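Local coordinates for protein predicted transcriptional regulator (Clostridium thermocellum, PDB 1XMA) that probably binds DNA through a winged helix-turn-helix domain and regulates transcription, at residues B[53-57]-B[58-62]. Sequence-based numbering, arbitrary orientation.
Sequences GDSYG and YEISK
Glu59 reaches back from the first turn of helix 57-67 to Ser55 and Tyr56, the two residues of the short strand before it. Its CB sits over one face of the Tyr56 ring, 3.8 Å from the ring centroid and only 14° off the normal, a CH-pi contact. Glu59 CG runs anti to the backbone N (chi1 -174°), which carries the chain back toward the strand, 3.4 Å from Ser55 OG. Glu59 CD has Ser55 OG as its nearest neighbour and Tyr56 CE1 as the next, and the carboxylate plane is turned 35° from the ring. At the tip, Glu59 OE2 accepts a very short hydrogen bond from Ser55 OG, modelled at 2.5 Å. Tyr56 occupies the N-cap position; its carbonyl O takes the 3.0 Å bond from Ile60 N, and Gly57 O receives Ser61 N in the next. Ile60 CG1 packs against the start of the helix, 3.3 Å from Tyr56 O and 3.5 Å from Ser55 OG, while the same side chain touches Ile46 and Leu50 of helix 35-52 and Leu79 and Phe83 of helix 76-88. Backbone bonds from Ser55 to Tyr108 tie the strand to the wing sheet of the winged-helix fold, and Arg105 makes a cation-pi contact with Tyr56. One acidic side chain thus joins strand to helix through both its aliphatic and its polar parts; the hydroxyl's donation, though its exact length is uncertain, probably favours an ionised carboxylate.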
loop_
_atom_site.group_PDB
_atom_site.type_symbol
_atom_site.label_atom_id
_atom_site.label_comp_id
_atom_site.label_asym_id
_atom_site.label_seq_id
_atom_site.Cartn_x
_atom_site.Cartn_y
_atom_site.Cartn_z
ATOM N N GLY B 53 11.326 21.689 -4.155
ATOM C CA GLY B 53 11.377 22.774 -5.123
ATOM C C GLY B 53 10.553 22.490 -6.361
ATOM O O GLY B 53 10.293 21.325 -6.689
ATOM N N ASP B 54 10.137 23.563 -7.036
ATOM C CA ASP B 54 9.598 23.494 -8.390
ATOM C C ASP B 54 10.390 22.508 -9.234
ATOM O O ASP B 54 11.622 22.439 -9.155
ATOM C CB ASP B 54 9.599 24.876 -9.066
ATOM C CG ASP B 54 8.713 25.876 -8.353
ATOM O OD1 ASP B 54 8.122 25.517 -7.310
ATOM O OD2 ASP B 54 8.601 27.031 -8.827
ATOM N N SER B 55 9.680 21.732 -10.037
ATOM C CA SER B 55 10.342 20.730 -10.852
ATOM C C SER B 55 9.556 20.418 -12.120
ATOM O O SER B 55 8.496 20.973 -12.354
ATOM C CB SER B 55 10.592 19.451 -10.029
ATOM O OG SER B 55 11.667 18.745 -10.589
ATOM N N TYR B 56 10.097 19.527 -12.938
ATOM C CA TYR B 56 9.464 19.175 -14.200
ATOM C C TYR B 56 9.505 17.666 -14.382
ATOM O O TYR B 56 10.231 16.981 -13.669
ATOM C CB TYR B 56 10.133 19.920 -15.376
ATOM C CG TYR B 56 11.632 19.691 -15.514
ATOM C CD1 TYR B 56 12.549 20.432 -14.759
ATOM C CD2 TYR B 56 12.134 18.745 -16.420
ATOM C CE1 TYR B 56 13.932 20.234 -14.892
ATOM C CE2 TYR B 56 13.520 18.535 -16.555
ATOM C CZ TYR B 56 14.400 19.278 -15.789
ATOM O OH TYR B 56 15.750 19.077 -15.924
ATOM N N GLY B 57 8.727 17.160 -15.334
ATOM C CA GLY B 57 8.560 15.717 -15.539
ATOM C C GLY B 57 9.809 14.846 -15.457
ATOM O O GLY B 57 9.881 13.934 -14.621
ATOM N N TYR B 58 10.801 15.099 -16.318
ATOM C CA TYR B 58 11.997 14.257 -16.294
ATOM C C TYR B 58 12.812 14.320 -15.004
ATOM O O TYR B 58 13.271 13.289 -14.507
ATOM C CB TYR B 58 12.933 14.467 -17.481
ATOM C CG TYR B 58 14.124 13.513 -17.359
ATOM C CD1 TYR B 58 13.930 12.110 -17.417
ATOM C CD2 TYR B 58 15.424 13.996 -17.117
ATOM C CE1 TYR B 58 14.987 11.227 -17.288
ATOM C CE2 TYR B 58 16.505 13.108 -16.974
ATOM C CZ TYR B 58 16.270 11.723 -17.065
ATOM O OH TYR B 58 17.306 10.827 -16.939
ATOM N N GLU B 59 13.001 15.511 -14.469
ATOM C CA GLU B 59 13.687 15.652 -13.188
ATOM C C GLU B 59 12.989 14.895 -12.054
ATOM O O GLU B 59 13.649 14.297 -11.209
ATOM C CB GLU B 59 13.793 17.112 -12.816
ATOM C CG GLU B 59 14.622 17.340 -11.581
ATOM C CD GLU B 59 14.915 18.782 -11.360
ATOM O OE1 GLU B 59 16.095 19.146 -11.507
ATOM O OE2 GLU B 59 13.974 19.550 -11.049
ATOM N N ILE B 60 11.658 14.933 -12.039
ATOM C CA ILE B 60 10.853 14.282 -10.986
ATOM C C ILE B 60 11.019 12.760 -10.984
ATOM O O ILE B 60 11.310 12.169 -9.942
ATOM C CB ILE B 60 9.360 14.740 -11.087
ATOM C CG1 ILE B 60 9.262 16.213 -10.661
ATOM C CG2 ILE B 60 8.391 13.801 -10.305
ATOM C CD1 ILE B 60 7.873 16.740 -10.492
ATOM N N SER B 61 10.858 12.131 -12.155
ATOM C CA SER B 61 11.044 10.677 -12.307
ATOM C C SER B 61 12.495 10.239 -12.069
ATOM O O SER B 61 12.752 9.187 -11.467
ATOM C CB SER B 61 10.602 10.215 -13.697
ATOM O OG SER B 61 11.484 10.697 -14.687
ATOM N N LYS B 62 13.435 11.039 -12.558
ATOM C CA LYS B 62 14.833 10.818 -12.251
ATOM C C LYS B 62 15.040 10.833 -10.735
ATOM O O LYS B 62 15.693 9.953 -10.190
ATOM C CB LYS B 62 15.710 11.876 -12.939
ATOM C CG LYS B 62 17.211 11.696 -12.726
ATOM C CD LYS B 62 18.013 12.614 -13.626
ATOM C CE LYS B 62 18.145 14.022 -13.010
ATOM N NZ LYS B 62 19.088 14.918 -13.796
#